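Local coordinates for serine protease pet (Escherichia coli, PDB 4OM9), which is a secreted serine protease and autotransporter enterotoxin of enteroaggregative strains, with a beta-helical passenger domain, and probably cleaves the host cytoskeletal protein alpha-fodrin, at residues T439-A444 against N466-Y471; V462-N467 against R482-L487; N505-K510 against D584-E589. All blocks are in the same frame, centred on the assembly; numbering follows the deposited sequence.

The three contacts illustrate how a beta-helix is built by laying one coil of chain beside the next. Strands 438-440, 461-465, 481-486, 506-510 and 585-589 follow one another as parallel neighbours along one face of the beta-helix. Contact 1 lies at the corner beyond the first two, and contact 2 joins the second to the third; they share Asn-466 and Asn-467, their centres about 9 Å apart. Contact 3 pairs the last two, its centre about 10 Å from that of contact 2 and about 17 Å from that of contact 1. The 73 residues between the segments of contact 3 hold two short helices and further strands of the beta-helix; the stacking continues beyond them.

Contact 1: residues T439-A444 against N466-Y471; sequences TFKKIA and NNQNNY
A corner of the parallel beta-helix is the setting: after strands 438-440 and 461-465 the chain leaves the sheet in both coils, and the two turns rest on each other. The backbone pairing runs a step past the strand, Asn-466 N donating to Phe-440 O at 3.0 Å with an N-H...O angle of 158°. Beyond it the turn of 466-471 swings out, and Asn-467 CB sits 3.3 Å from Lys-441 O. Inside that turn the Asn-467 amide spans the bend, its ND2 giving a straight bond to Asn-469 O at 2.8 Å. Tyr-471 then brings the chain back. With its CG anti to the backbone N (chi1 156°), the ring reaches across to the other coil, where Lys-442 lies over one face. The lysine chain runs counter to the tyrosine side chain, and its CG makes a CH-pi contact 3.9 Å from the centroid of the Tyr-471 ring. Strand 496-498 adds Leu-496 against the tyrosine. At the far edge of the ring the phenol hydroxyl reaches the backbone of Ile-443: Tyr-471 OH donates to Ile-443 O at 2.6 Å, in the carbonyl plane and on a lone pair, the C=O...O angle being 121°.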
loop_
_atom_site.group_PDB
_atom_site.type_symbol
_atom_site.label_atom_id
_atom_site.label_comp_id
_atom_site.label_asym_id
_atom_site.label_seq_id
_atom_site.Cartn_x
_atom_site.Cartn_y
_atom_site.Cartn_z
ATOM N N THR A 439 -9.477 16.595 -15.099
ATOM C CA THR A 439 -8.395 17.296 -14.434
ATOM C C THR A 439 -8.809 17.713 -13.043
ATOM O O THR A 439 -9.897 18.248 -12.854
ATOM C CB THR A 439 -7.990 18.553 -15.208
ATOM O OG1 THR A 439 -7.598 18.193 -16.540
ATOM C CG2 THR A 439 -6.864 19.284 -14.483
ATOM N N PHE A 440 -7.941 17.461 -12.078
ATOM C CA PHE A 440 -8.097 18.002 -10.746
ATOM C C PHE A 440 -6.844 18.787 -10.372
ATOM O O PHE A 440 -5.717 18.342 -10.618
ATOM C CB PHE A 440 -8.308 16.901 -9.692
ATOM C CG PHE A 440 -9.418 15.924 -9.991
ATOM C CD1 PHE A 440 -9.233 14.896 -10.899
ATOM C CD2 PHE A 440 -10.616 15.972 -9.268
ATOM C CE1 PHE A 440 -10.233 13.971 -11.137
ATOM C CE2 PHE A 440 -11.617 15.050 -9.488
ATOM C CZ PHE A 440 -11.428 14.049 -10.431
ATOM N N LYS A 441 -7.030 19.946 -9.772
ATOM C CA LYS A 441 -5.975 20.540 -8.998
ATOM C C LYS A 441 -5.659 19.576 -7.830
ATOM O O LYS A 441 -4.498 19.319 -7.517
ATOM C CB LYS A 441 -6.416 21.903 -8.488
ATOM C CG LYS A 441 -5.325 22.785 -7.948
ATOM C CD LYS A 441 -5.002 23.924 -8.915
ATOM C CE LYS A 441 -4.305 25.060 -8.166
ATOM N NZ LYS A 441 -3.281 24.548 -7.182
ATOM N N LYS A 442 -6.722 19.039 -7.216
ATOM C CA LYS A 442 -6.645 18.104 -6.084
ATOM C C LYS A 442 -7.872 17.181 -6.056
ATOM O O LYS A 442 -8.998 17.646 -6.243
ATOM C CB LYS A 442 -6.548 18.856 -4.750
ATOM C CG LYS A 442 -5.160 19.357 -4.403
ATOM C CD LYS A 442 -5.105 20.016 -3.030
ATOM C CE LYS A 442 -5.732 21.408 -3.033
ATOM N NZ LYS A 442 -5.233 22.229 -1.891
ATOM N N ILE A 443 -7.665 15.881 -5.842
ATOM C CA ILE A 443 -8.802 14.999 -5.587
ATOM C C ILE A 443 -9.137 15.010 -4.103
ATOM O O ILE A 443 -8.265 14.736 -3.275
ATOM C CB ILE A 443 -8.546 13.551 -5.984
ATOM C CG1 ILE A 443 -8.121 13.449 -7.432
ATOM C CG2 ILE A 443 -9.798 12.722 -5.731
ATOM C CD1 ILE A 443 -7.077 12.318 -7.671
ATOM N N ALA A 444 -10.388 15.308 -3.764
ATOM C CA ALA A 444 -10.783 15.353 -2.364
ATOM C C ALA A 444 -11.280 13.995 -1.850
ATOM O O ALA A 444 -12.496 13.746 -1.749
ATOM C CB ALA A 444 -11.834 16.413 -2.148
ATOM N N ASN A 466 -2.792 18.318 -11.019
ATOM C CA ASN A 466 -1.763 19.339 -11.163
ATOM C C ASN A 466 -1.696 20.296 -9.988
ATOM O O ASN A 466 -1.561 21.492 -10.158
ATOM C CB ASN A 466 -1.953 20.110 -12.479
ATOM C CG ASN A 466 -3.302 20.723 -12.602
ATOM O OD1 ASN A 466 -4.108 20.648 -11.668
ATOM N ND2 ASN A 466 -3.581 21.350 -13.755
ATOM N N ASN A 467 -1.769 19.744 -8.787
ATOM C CA ASN A 467 -1.430 20.495 -7.590
ATOM C C ASN A 467 -0.068 21.206 -7.675
ATOM O O ASN A 467 0.904 20.688 -8.261
ATOM C CB ASN A 467 -1.436 19.562 -6.392
ATOM C CG ASN A 467 -0.523 18.385 -6.590
ATOM O OD1 ASN A 467 -0.756 17.556 -7.472
ATOM N ND2 ASN A 467 0.534 18.297 -5.768
ATOM N N GLN A 468 -0.001 22.389 -7.075
ATOM C CA GLN A 468 1.216 23.186 -7.078
ATOM C C GLN A 468 1.896 23.149 -5.711
ATOM O O GLN A 468 3.003 23.663 -5.529
ATOM C CB GLN A 468 0.902 24.623 -7.481
ATOM C CG GLN A 468 0.270 24.746 -8.862
ATOM C CD GLN A 468 0.072 26.193 -9.285
ATOM O OE1 GLN A 468 -1.039 26.721 -9.232
ATOM N NE2 GLN A 468 1.153 26.842 -9.705
ATOM N N ASN A 469 1.215 22.545 -4.746
ATOM C CA ASN A 469 1.759 22.408 -3.415
ATOM C C ASN A 469 1.621 20.980 -2.977
ATOM O O ASN A 469 1.007 20.170 -3.677
ATOM C CB ASN A 469 1.047 23.323 -2.424
ATOM C CG ASN A 469 0.758 24.691 -2.997
ATOM O OD1 ASN A 469 -0.408 25.086 -3.146
ATOM N ND2 ASN A 469 1.819 25.433 -3.320
ATOM N N ASN A 470 2.205 20.681 -1.818
ATOM C CA ASN A 470 2.151 19.353 -1.244
ATOM C C ASN A 470 0.718 18.893 -1.088
ATOM O O ASN A 470 -0.104 19.569 -0.459
ATOM C CB ASN A 470 2.840 19.322 0.114
ATOM C CG ASN A 470 4.351 19.237 0.014
ATOM O OD1 ASN A 470 4.931 19.221 -1.080
ATOM N ND2 ASN A 470 4.998 19.200 1.164
ATOM N N TYR A 471 0.427 17.743 -1.677
ATOM C CA TYR A 471 -0.908 17.187 -1.634
ATOM C C TYR A 471 -0.820 15.663 -1.658
ATOM O O TYR A 471 -0.005 15.079 -2.398
ATOM C CB TYR A 471 -1.769 17.703 -2.800
ATOM C CG TYR A 471 -2.891 16.746 -3.119
ATOM C CD1 TYR A 471 -4.034 16.675 -2.322
ATOM C CD2 TYR A 471 -2.793 15.881 -4.193
ATOM C CE1 TYR A 471 -5.053 15.766 -2.606
ATOM C CE2 TYR A 471 -3.793 14.991 -4.481
ATOM C CZ TYR A 471 -4.920 14.931 -3.690
ATOM O OH TYR A 471 -5.890 14.013 -4.009
#

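Contact 2: residues V462-N467 against R482-L487; sequences VLSVNN and RLEHHL
This is a parallel strand pairing between successive coils of the beta-helix, strand 462-465 beside strand 482-486, with their axes 25° apart. Val-462 faces Arg-482, Leu-463 faces Leu-483 and Ser-464 faces Glu-484. Leu-463 uses both its backbone N and its O: N donates to Arg-482 O at 2.6 Å, and O accepts from Glu-484 N at 2.9 Å; Val-465 N then donates to Glu-484 O. On the face turned to the interior, Leu-463 and Leu-483 run abreast, with Leu-463 CG 3.9 Å from Leu-483 CD1. Val-465 crosses the end of Leu-483, while Phe-440 and Ile-507 extend the apolar row to the neighbouring coils. The other face, with Val-462, Ser-464, Arg-482 and Glu-484, is mostly polar. Val-462 CG1 rests against the carboxylate, 3.6 Å from Glu-484 CD; OE2 of that group is modelled very close to Arg-482 NE of its own strand, a salt bridge whose exact length is doubtful, and OE1 accepts from a water that also bonds Ser-464 OG. Where the backbone pairing stops, a side chain takes over. The first torsion of His-485 is fully extended (chi1 -180°), which turns the ring back to the other strand, and His-485 NE2 is bonded to Ala-494 O. The ring's other nitrogen, ND1, donates to Val-465 O at 2.7 Å, near the ring plane, with an N-H...O angle of 159°.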
loop_
_atom_site.group_PDB
_atom_site.type_symbol
_atom_site.label_atom_id
_atom_site.label_comp_id
_atom_site.label_asym_id
_atom_site.label_seq_id
_atom_site.Cartn_x
_atom_site.Cartn_y
_atom_site.Cartn_z
ATOM N N VAL A 462 -7.425 10.092 -19.564
ATOM C CA VAL A 462 -6.287 10.771 -18.964
ATOM C C VAL A 462 -6.747 11.441 -17.689
ATOM O O VAL A 462 -7.636 12.296 -17.711
ATOM C CB VAL A 462 -5.662 11.827 -19.878
ATOM C CG1 VAL A 462 -4.494 12.502 -19.161
ATOM C CG2 VAL A 462 -5.215 11.210 -21.180
ATOM N N LEU A 463 -6.152 11.029 -16.574
ATOM C CA LEU A 463 -6.404 11.672 -15.298
ATOM C C LEU A 463 -5.253 12.630 -14.965
ATOM O O LEU A 463 -4.122 12.205 -14.741
ATOM C CB LEU A 463 -6.583 10.620 -14.213
ATOM C CG LEU A 463 -6.515 11.092 -12.763
ATOM C CD1 LEU A 463 -7.672 12.028 -12.472
ATOM C CD2 LEU A 463 -6.543 9.905 -11.824
ATOM N N SER A 464 -5.544 13.925 -14.955
ATOM C CA SER A 464 -4.533 14.928 -14.667
ATOM C C SER A 464 -4.679 15.460 -13.238
ATOM O O SER A 464 -5.777 15.848 -12.802
ATOM C CB SER A 464 -4.623 16.080 -15.683
ATOM O OG SER A 464 -4.516 15.612 -17.029
ATOM N N VAL A 465 -3.580 15.463 -12.493
ATOM C CA VAL A 465 -3.581 16.047 -11.159
ATOM C C VAL A 465 -2.461 17.039 -11.100
ATOM O O VAL A 465 -1.297 16.653 -11.148
ATOM C CB VAL A 465 -3.379 15.005 -10.052
ATOM C CG1 VAL A 465 -3.488 15.671 -8.688
ATOM C CG2 VAL A 465 -4.362 13.862 -10.208
ATOM N N ASN A 466 -2.792 18.318 -11.019
ATOM C CA ASN A 466 -1.763 19.339 -11.163
ATOM C C ASN A 466 -1.696 20.296 -9.988
ATOM O O ASN A 466 -1.561 21.492 -10.158
ATOM C CB ASN A 466 -1.953 20.110 -12.479
ATOM C CG ASN A 466 -3.302 20.723 -12.602
ATOM O OD1 ASN A 466 -4.108 20.648 -11.668
ATOM N ND2 ASN A 466 -3.581 21.350 -13.755
ATOM N N ASN A 467 -1.769 19.744 -8.787
ATOM C CA ASN A 467 -1.430 20.495 -7.590
ATOM C C ASN A 467 -0.068 21.206 -7.675
ATOM O O ASN A 467 0.904 20.688 -8.261
ATOM C CB ASN A 467 -1.436 19.562 -6.392
ATOM C CG ASN A 467 -0.523 18.385 -6.590
ATOM O OD1 ASN A 467 -0.756 17.556 -7.472
ATOM N ND2 ASN A 467 0.534 18.297 -5.768
ATOM N N ARG A 482 -4.613 6.837 -17.755
ATOM C CA ARG A 482 -3.252 7.348 -17.756
ATOM C C ARG A 482 -3.226 8.514 -16.795
ATOM O O ARG A 482 -4.148 9.337 -16.803
ATOM C CB ARG A 482 -2.806 7.770 -19.153
ATOM C CG ARG A 482 -1.680 8.775 -19.184
ATOM C CD ARG A 482 -1.408 9.179 -20.626
ATOM N NE ARG A 482 -0.459 10.282 -20.746
ATOM C CZ ARG A 482 0.844 10.136 -20.969
ATOM N NH1 ARG A 482 1.379 8.924 -21.082
ATOM N NH2 ARG A 482 1.615 11.209 -21.085
ATOM N N LEU A 483 -2.191 8.562 -15.954
ATOM C CA LEU A 483 -2.074 9.590 -14.925
ATOM C C LEU A 483 -0.985 10.583 -15.264
ATOM O O LEU A 483 0.138 10.171 -15.529
ATOM C CB LEU A 483 -1.769 8.959 -13.577
ATOM C CG LEU A 483 -1.470 9.905 -12.411
ATOM C CD1 LEU A 483 -2.644 10.788 -12.110
ATOM C CD2 LEU A 483 -1.148 9.113 -11.181
ATOM N N GLU A 484 -1.306 11.877 -15.226
ATOM C CA GLU A 484 -0.341 12.918 -15.538
ATOM C C GLU A 484 -0.215 13.961 -14.441
ATOM O O GLU A 484 -1.196 14.524 -14.000
ATOM C CB GLU A 484 -0.702 13.614 -16.865
ATOM C CG GLU A 484 -0.721 12.677 -18.045
ATOM C CD GLU A 484 -0.983 13.365 -19.365
ATOM O OE1 GLU A 484 -1.200 14.593 -19.374
ATOM O OE2 GLU A 484 -0.978 12.666 -20.403
ATOM N N HIS A 485 1.006 14.245 -14.017
ATOM C CA HIS A 485 1.253 15.346 -13.091
ATOM C C HIS A 485 2.162 16.364 -13.813
ATOM O O HIS A 485 3.359 16.376 -13.592
ATOM C CB HIS A 485 1.875 14.796 -11.801
ATOM C CG HIS A 485 2.179 15.822 -10.756
ATOM N ND1 HIS A 485 1.289 16.805 -10.386
ATOM C CD2 HIS A 485 3.263 15.987 -9.965
ATOM C CE1 HIS A 485 1.815 17.539 -9.425
ATOM N NE2 HIS A 485 3.014 17.063 -9.149
ATOM N N HIS A 486 1.579 17.173 -14.710
ATOM C CA HIS A 486 2.315 18.136 -15.546
ATOM C C HIS A 486 2.134 19.585 -15.101
ATOM O O HIS A 486 1.010 20.051 -14.882
ATOM C CB HIS A 486 1.871 18.043 -17.000
ATOM C CG HIS A 486 2.087 16.704 -17.631
ATOM N ND1 HIS A 486 1.702 16.429 -18.918
ATOM C CD2 HIS A 486 2.660 15.573 -17.145
ATOM C CE1 HIS A 486 2.034 15.178 -19.219
ATOM N NE2 HIS A 486 2.610 14.640 -18.160
ATOM N N LEU A 487 3.234 20.311 -14.988
ATOM C CA LEU A 487 3.148 21.746 -14.759
ATOM C C LEU A 487 3.953 22.467 -15.828
ATOM O O LEU A 487 4.871 21.887 -16.406
ATOM C CB LEU A 487 3.620 22.108 -13.357
ATOM C CG LEU A 487 2.524 21.871 -12.312
ATOM C CD1 LEU A 487 3.032 22.101 -10.924
ATOM C CD2 LEU A 487 1.379 22.816 -12.593
HETATM O O HOH W 1 -1.935 16.893 -17.814
#

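Contact 3: residues N505-K510 against D584-E589; sequences NSISIK and DNLNIE
Two carboxylates are the flat groups at the opposite ends of this pairing. That of Asp-584 stands beside the corner at Asn-505: a water donates to Asp-584 OD2 at 2.6 Å and reaches Asn-505 OD1 weakly, while the asparagine's ND2 is held by Glu-460 and Asn-480. Asp-584 N donates to Asn-505 O at 3.0 Å, from above the carbonyl plane. The Glu-589 side chain lies alongside that of Lys-510, its OE1 4.0 Å from Lys-510 CG; the ammonium group stays beyond salt-bridge range, and OE2 is paired with Lys-608. Between the ends, strands 506-510 and 585-589 are neighbouring rungs of the parallel beta-helix, their axes 5° apart. Ile-507 and Ile-509 each use both N and O: Ile-509 N donates to Asn-587 O at 2.7 Å and Ile-509 O accepts from Glu-589 N at 2.8 Å. On the interior face Leu-586, level with Ile-507, sets its CG against Ile-507 CG2 and extends CD2 to Ile-509 CG1, with Leu-514 and Met-516 across the core. As modelled, Ile-588 is almost eclipsed (chi1 6°), a perhaps uncertain torsion, with CG1 and CD1 directed away from the neighbouring strand and Ile-588 CG2 the touching branch, 3.6 Å from Ile-509 CB.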
loop_
_atom_site.group_PDB
_atom_site.type_symbol
_atom_site.label_atom_id
_atom_site.label_comp_id
_atom_site.label_asym_id
_atom_site.label_seq_id
_atom_site.Cartn_x
_atom_site.Cartn_y
_atom_site.Cartn_z
ATOM N N ASN A 505 -2.125 2.465 -16.969
ATOM C CA ASN A 505 -1.436 2.158 -18.213
ATOM C C ASN A 505 -0.061 2.793 -18.179
ATOM O O ASN A 505 0.940 2.136 -18.418
ATOM C CB ASN A 505 -2.221 2.661 -19.424
ATOM C CG ASN A 505 -3.662 2.171 -19.434
ATOM O OD1 ASN A 505 -3.951 1.053 -19.018
ATOM N ND2 ASN A 505 -4.570 3.017 -19.906
ATOM N N SER A 506 -0.017 4.076 -17.846
ATOM C CA SER A 506 1.242 4.794 -17.804
ATOM C C SER A 506 1.107 6.002 -16.913
ATOM O O SER A 506 0.006 6.375 -16.522
ATOM C CB SER A 506 1.697 5.222 -19.206
ATOM O OG SER A 506 0.826 6.199 -19.758
ATOM N N ILE A 507 2.244 6.600 -16.583
ATOM C CA ILE A 507 2.273 7.754 -15.705
ATOM C C ILE A 507 3.283 8.734 -16.262
ATOM O O ILE A 507 4.402 8.349 -16.612
ATOM C CB ILE A 507 2.655 7.384 -14.254
ATOM C CG1 ILE A 507 1.582 6.512 -13.595
ATOM C CG2 ILE A 507 2.875 8.634 -13.430
ATOM C CD1 ILE A 507 2.008 5.941 -12.228
ATOM N N SER A 508 2.896 9.998 -16.350
ATOM C CA SER A 508 3.794 10.994 -16.902
ATOM C C SER A 508 3.901 12.198 -15.981
ATOM O O SER A 508 2.899 12.737 -15.521
ATOM C CB SER A 508 3.335 11.413 -18.293
ATOM O OG SER A 508 3.638 12.769 -18.506
ATOM N N ILE A 509 5.143 12.595 -15.731
ATOM C CA ILE A 509 5.500 13.614 -14.763
ATOM C C ILE A 509 6.389 14.659 -15.396
ATOM O O ILE A 509 7.466 14.335 -15.873
ATOM C CB ILE A 509 6.271 13.023 -13.600
ATOM C CG1 ILE A 509 5.670 11.689 -13.176
ATOM C CG2 ILE A 509 6.327 14.008 -12.466
ATOM C CD1 ILE A 509 4.371 11.837 -12.458
ATOM N N LYS A 510 5.960 15.913 -15.379
ATOM C CA LYS A 510 6.757 16.987 -15.946
ATOM C C LYS A 510 6.764 18.161 -14.993
ATOM O O LYS A 510 5.697 18.628 -14.571
ATOM C CB LYS A 510 6.217 17.405 -17.314
ATOM C CG LYS A 510 6.293 16.311 -18.355
ATOM C CD LYS A 510 5.541 16.676 -19.633
ATOM C CE LYS A 510 5.090 15.413 -20.350
ATOM N NZ LYS A 510 5.301 15.467 -21.816
ATOM N N ASP A 584 2.828 0.349 -17.020
ATOM C CA ASP A 584 3.686 -0.057 -18.118
ATOM C C ASP A 584 4.892 0.857 -18.166
ATOM O O ASP A 584 6.030 0.394 -18.243
ATOM C CB ASP A 584 2.936 -0.039 -19.445
ATOM C CG ASP A 584 1.869 -1.094 -19.497
ATOM O OD1 ASP A 584 2.105 -2.165 -18.894
ATOM O OD2 ASP A 584 0.798 -0.854 -20.107
ATOM N N ASN A 585 4.634 2.154 -18.070
ATOM C CA ASN A 585 5.697 3.135 -18.143
ATOM C C ASN A 585 5.462 4.368 -17.283
ATOM O O ASN A 585 4.372 4.922 -17.245
ATOM C CB ASN A 585 5.908 3.568 -19.598
ATOM C CG ASN A 585 6.358 2.425 -20.486
ATOM O OD1 ASN A 585 7.536 2.065 -20.499
ATOM N ND2 ASN A 585 5.423 1.841 -21.226
ATOM N N LEU A 586 6.501 4.779 -16.579
ATOM C CA LEU A 586 6.553 6.102 -15.992
ATOM C C LEU A 586 7.552 6.962 -16.772
ATOM O O LEU A 586 8.726 6.584 -16.921
ATOM C CB LEU A 586 6.968 6.034 -14.519
ATOM C CG LEU A 586 6.692 7.308 -13.724
ATOM C CD1 LEU A 586 6.427 6.975 -12.267
ATOM C CD2 LEU A 586 7.815 8.283 -13.830
ATOM N N ASN A 587 7.096 8.120 -17.240
ATOM C CA ASN A 587 8.004 9.123 -17.780
ATOM C C ASN A 587 8.146 10.330 -16.841
ATOM O O ASN A 587 7.140 10.895 -16.394
ATOM C CB ASN A 587 7.529 9.577 -19.160
ATOM C CG ASN A 587 8.441 10.640 -19.774
ATOM O OD1 ASN A 587 9.589 10.363 -20.150
ATOM N ND2 ASN A 587 7.929 11.866 -19.875
ATOM N N ILE A 588 9.386 10.721 -16.541
ATOM C CA ILE A 588 9.662 11.932 -15.753
ATOM C C ILE A 588 10.522 12.899 -16.534
ATOM O O ILE A 588 11.535 12.502 -17.096
ATOM C CB ILE A 588 10.453 11.674 -14.450
ATOM C CG1 ILE A 588 10.897 10.219 -14.334
ATOM C CG2 ILE A 588 9.764 12.251 -13.210
ATOM C CD1 ILE A 588 11.561 9.939 -12.998
ATOM N N GLU A 589 10.157 14.172 -16.512
ATOM C CA GLU A 589 10.998 15.198 -17.092
ATOM C C GLU A 589 11.252 16.303 -16.070
ATOM O O GLU A 589 10.327 16.790 -15.433
ATOM C CB GLU A 589 10.365 15.742 -18.376
ATOM C CG GLU A 589 10.076 14.627 -19.366
ATOM C CD GLU A 589 9.718 15.093 -20.759
ATOM O OE1 GLU A 589 9.347 16.276 -20.958
ATOM O OE2 GLU A 589 9.812 14.242 -21.664
HETATM O O HOH W 2 -1.793 -1.310 -20.362
#